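Nucleoside-diphosphate-sugar pyrophosphorylase (Vibrio cholerae, PDB 4EVW) probably transfers a nucleotidyl group onto a sugar phosphate to make a nucleoside-diphosphate sugar. Local coordinates at residues 83-86 against 87-91; 95-98 against 99-103. The protein carries 1 engineered substitution. All coordinates share one frame; numbering follows the deposited sequence.

Contact 1: 83-86 against 87-91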
loop_
_atom_site.group_PDB
_atom_site.type_symbol
_atom_site.label_atom_id
_atom_site.label_comp_id
_atom_site.label_asym_id
_atom_site.label_seq_id
_atom_site.Cartn_x
_atom_site.Cartn_y
_atom_site.Cartn_z
ATOM N N GLU A 83 -10.685 8.641 11.574
ATOM C CA GLU A 83 -9.769 8.868 10.468
ATOM C C GLU A 83 -8.384 8.614 11.054
ATOM O O GLU A 83 -8.192 8.763 12.262
ATOM C CB GLU A 83 -9.847 10.321 9.998
ATOM C CG GLU A 83 -11.199 10.761 9.478
ATOM C CD GLU A 83 -11.234 12.246 9.164
ATOM O OE1 GLU A 83 -10.176 12.801 8.800
ATOM O OE2 GLU A 83 -12.321 12.855 9.268
ATOM N N THR A 84 -7.427 8.229 10.218
ATOM C CA THR A 84 -6.069 8.004 10.703
ATOM C C THR A 84 -5.164 9.100 10.152
ATOM O O THR A 84 -5.588 9.916 9.338
ATOM C CB THR A 84 -5.502 6.646 10.254
ATOM O OG1 THR A 84 -5.284 6.669 8.839
ATOM C CG2 THR A 84 -6.467 5.514 10.612
ATOM N N ARG A 85 -3.912 9.101 10.594
ATOM C CA ARG A 85 -2.948 10.100 10.159
ATOM C C ARG A 85 -2.253 9.694 8.861
ATOM O O ARG A 85 -1.392 10.412 8.361
ATOM C CB ARG A 85 -1.908 10.322 11.260
ATOM C CG ARG A 85 -2.504 10.733 12.609
ATOM C CD ARG A 85 -1.426 10.872 13.680
ATOM N NE ARG A 85 -1.284 9.676 14.507
ATOM C CZ ARG A 85 -0.256 9.445 15.321
ATOM N NH1 ARG A 85 0.733 10.326 15.417
ATOM N NH2 ARG A 85 -0.222 8.340 16.053
ATOM N N GLY A 86 -2.629 8.544 8.311
ATOM C CA GLY A 86 -2.003 8.097 7.078
ATOM C C GLY A 86 -1.966 6.585 6.964
ATOM O O GLY A 86 -2.262 5.879 7.925
ATOM N N GLN A 87 -1.588 6.084 5.794
ATOM C CA GLN A 87 -1.550 4.641 5.560
ATOM C C GLN A 87 -0.781 3.808 6.575
ATOM O O GLN A 87 -1.177 2.682 6.869
ATOM C CB GLN A 87 -1.000 4.334 4.166
ATOM C CG GLN A 87 -1.917 4.736 3.028
ATOM C CD GLN A 87 -1.394 4.262 1.687
ATOM O OE1 GLN A 87 -0.233 3.863 1.567
ATOM N NE2 GLN A 87 -2.245 4.310 0.668
ATOM N N ALA A 88 0.321 4.336 7.102
ATOM C CA ALA A 88 1.094 3.567 8.067
ATOM C C ALA A 88 0.276 3.328 9.329
ATOM O O ALA A 88 0.324 2.241 9.904
ATOM C CB ALA A 88 2.407 4.284 8.404
ATOM N N GLU A 89 -0.471 4.337 9.775
ATOM C CA GLU A 89 -1.279 4.146 10.970
ATOM C C GLU A 89 -2.453 3.221 10.644
ATOM O O GLU A 89 -2.826 2.371 11.448
ATOM C CB GLU A 89 -1.807 5.483 11.520
ATOM C CG GLU A 89 -2.638 5.287 12.787
ATOM C CD GLU A 89 -3.060 6.588 13.457
ATOM O OE1 GLU A 89 -3.325 7.584 12.752
ATOM O OE2 GLU A 89 -3.148 6.598 14.702
ATOM N N THR A 90 -3.034 3.390 9.460
ATOM C CA THR A 90 -4.152 2.547 9.049
ATOM C C THR A 90 -3.741 1.080 9.111
ATOM O O THR A 90 -4.461 0.243 9.663
ATOM C CB THR A 90 -4.599 2.894 7.622
ATOM O OG1 THR A 90 -5.020 4.267 7.587
ATOM C CG2 THR A 90 -5.757 1.993 7.183
ATOM N N VAL A 91 -2.577 0.768 8.549
ATOM C CA VAL A 91 -2.076 -0.601 8.561
ATOM C C VAL A 91 -1.889 -1.111 9.991
ATOM O O VAL A 91 -2.333 -2.210 10.327
ATOM C CB VAL A 91 -0.746 -0.696 7.790
ATOM C CG1 VAL A 91 -0.080 -2.044 8.056
ATOM C CG2 VAL A 91 -1.012 -0.518 6.281
#
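Glu89 reaches back from the first turn of helix 87-100 and accepts the N-H of Arg85, just ahead of the N-cap: its OE1 lies 2.7 Å from Arg85 N, met nearly along the C-O axis, with an N-H...O angle of 160°. An extended chain, CG anti to the backbone N (chi1 -179°), carries the carboxylate that far. The same OE1 lies at the guanidinium edge of Arg85, where NE gives it a weak, salt-bridged bond of 3.4 Å; the two planar groups stand 73° apart. One residue before Arg85, Thr84 OG1 and Thr90 OG1 share a hydrogen bond of 2.7 Å, the side chains crossing at about a right angle, and either hydroxyl may donate. Gly86, the N-cap residue, offers its carbonyl to the helix: Thr90 N binds Gly86 O at 3.0 Å, the first i to i+4 helix bond, while Glu89 N adds a weaker, bent bond. Arg85 and Ala88 make backbone hydrogen bonds to Leu203, and Thr90 packs on Pro5 and Ala7. This is a helix start with a glycine at the N-cap, its loop held by the side chains of Glu89 and Thr90, in a Rossmann-like beta-alpha arrangement, as in nucleotidyltransferases.

Contact 2: 95-98 against 99-103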
loop_
_atom_site.group_PDB
_atom_site.type_symbol
_atom_site.label_atom_id
_atom_site.label_comp_id
_atom_site.label_asym_id
_atom_site.label_seq_id
_atom_site.Cartn_x
_atom_site.Cartn_y
_atom_site.Cartn_z
ATOM N N LEU A 95 -3.957 -4.214 11.642
ATOM C CA LEU A 95 -3.326 -5.429 12.143
ATOM C C LEU A 95 -3.732 -5.657 13.591
ATOM O O LEU A 95 -3.884 -6.795 14.034
ATOM C CB LEU A 95 -1.804 -5.330 12.031
ATOM C CG LEU A 95 -1.287 -5.377 10.591
ATOM C CD1 LEU A 95 0.189 -5.038 10.580
ATOM C CD2 LEU A 95 -1.533 -6.771 9.994
ATOM N N GLU A 96 -3.907 -4.571 14.335
ATOM C CA GLU A 96 -4.325 -4.707 15.722
ATOM C C GLU A 96 -5.765 -5.224 15.761
ATOM O O GLU A 96 -6.106 -6.069 16.590
ATOM C CB GLU A 96 -4.175 -3.367 16.450
ATOM C CG GLU A 96 -2.713 -3.047 16.765
ATOM C CD GLU A 96 -2.506 -1.668 17.376
ATOM O OE1 GLU A 96 -3.482 -0.893 17.471
ATOM O OE2 GLU A 96 -1.352 -1.359 17.755
ATOM N N GLU A 97 -6.604 -4.734 14.853
ATOM C CA GLU A 97 -7.997 -5.182 14.789
ATOM C C GLU A 97 -8.050 -6.655 14.372
ATOM O O GLU A 97 -8.879 -7.424 14.868
ATOM C CB GLU A 97 -8.786 -4.319 13.800
ATOM C CG GLU A 97 -10.154 -4.875 13.384
ATOM C CD GLU A 97 -11.095 -5.134 14.554
ATOM O OE1 GLU A 97 -10.915 -4.514 15.627
ATOM O OE2 GLU A 97 -12.028 -5.951 14.388
ATOM N N LEU A 98 -7.168 -7.050 13.460
ATOM C CA LEU A 98 -7.125 -8.443 13.031
ATOM C C LEU A 98 -6.844 -9.333 14.245
ATOM O O LEU A 98 -7.490 -10.368 14.431
ATOM C CB LEU A 98 -6.035 -8.647 11.975
ATOM C CG LEU A 98 -5.934 -10.057 11.393
ATOM C CD1 LEU A 98 -7.255 -10.429 10.718
ATOM C CD2 LEU A 98 -4.791 -10.110 10.397
ATOM N N ALA A 99 -5.885 -8.932 15.079
ATOM C CA ALA A 99 -5.570 -9.721 16.267
ATOM C C ALA A 99 -6.758 -9.724 17.232
ATOM O O ALA A 99 -7.021 -10.731 17.896
ATOM C CB ALA A 99 -4.309 -9.175 16.966
ATOM N N LYS A 100 -7.481 -8.610 17.314
ATOM C CA LYS A 100 -8.645 -8.542 18.199
ATOM C C LYS A 100 -9.727 -9.509 17.734
ATOM O O LYS A 100 -10.575 -9.923 18.520
ATOM C CB LYS A 100 -9.228 -7.127 18.259
ATOM C CG LYS A 100 -8.418 -6.140 19.077
ATOM C CD LYS A 100 -9.260 -4.917 19.425
ATOM C CE LYS A 100 -8.439 -3.641 19.355
ATOM N NZ LYS A 100 -8.006 -3.363 17.956
ATOM N N GLN A 101 -9.703 -9.867 16.455
ATOM C CA GLN A 101 -10.679 -10.808 15.924
ATOM C C GLN A 101 -10.256 -12.246 16.225
ATOM O O GLN A 101 -10.965 -13.189 15.883
ATOM C CB GLN A 101 -10.851 -10.608 14.410
ATOM C CG GLN A 101 -11.591 -9.325 14.045
ATOM C CD GLN A 101 -11.678 -9.095 12.546
ATOM O OE1 GLN A 101 -11.559 -10.029 11.754
ATOM N NE2 GLN A 101 -11.906 -7.848 12.153
ATOM N N GLY A 102 -9.102 -12.406 16.868
ATOM C CA GLY A 102 -8.618 -13.733 17.215
ATOM C C GLY A 102 -7.615 -14.343 16.248
ATOM O O GLY A 102 -7.062 -15.411 16.506
ATOM N N VAL A 103 -7.376 -13.671 15.130
ATOM C CA VAL A 103 -6.430 -14.163 14.137
ATOM C C VAL A 103 -4.987 -13.897 14.580
ATOM O O VAL A 103 -4.608 -12.759 14.849
ATOM C CB VAL A 103 -6.699 -13.502 12.761
ATOM C CG1 VAL A 103 -5.636 -13.925 11.752
ATOM C CG2 VAL A 103 -8.088 -13.898 12.265
HETATM O O HOH W 1 -6.134 -0.678 17.870
HETATM O O HOH W 2 -9.736 -2.349 16.475
#
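Glu97 has CG anti to its own backbone nitrogen (chi1 166°) and then bends at chi2 (57°), a turn that brings its carboxylate over to Gln101, one helical turn on. Gln101 answers with an extended chain beyond CG, and its NE2 donates to Glu97 OE2 at 2.9 Å. The bond is nearly straight at 169°, lies in the amide plane and uses the anti lone pair of OE2. Gln101 NE2 also hydrogen-bonds Ile77 O, tying the helix end to strand 75-80. The other oxygen, Glu97 OE1, faces Lys100 NZ in a long salt bridge of 3.9 Å; a water bridges the pair, and a second water joins Lys100 NZ to Glu96 OE1. On the side of the helix facing strand 75-80, Leu98 CD1 packs obliquely on Val103 CB, 3.7 Å away, and both residues touch Tyr76. Gly102 leaves the helix with positive phi in a Schellman motif: Gly102 N bonds Ala99 O at 2.9 Å, and Val103 N returns a weak bond to Leu98 O. The lysine is coupled to two glutamates largely through water, which probably weakens their attraction, while the short, straight direct bond of Glu97 goes to a neutral amide.

Contact 1 and contact 2 sit at the two ends of one helix, 87-100, with their centres about 16 Å apart. Contact 1 comes first along the chain, in the loop leaving strand 75-80 and the opening turn; contact 2 follows at the last turn and the exit loop. The centre of contact 1 lies about 11 Å from the centre of the chain and that of contact 2 about 19 Å, so the helix ends nearer the periphery than it begins. Helix 180-191 meets it near both ends, through Tyr183 and Tyr187 at 83-91 and Leu184 at 95-103. Strand 75-80 precedes the helix and packs against its far end, so the contacts bracket a strand-to-helix unit alongside the mixed sheet.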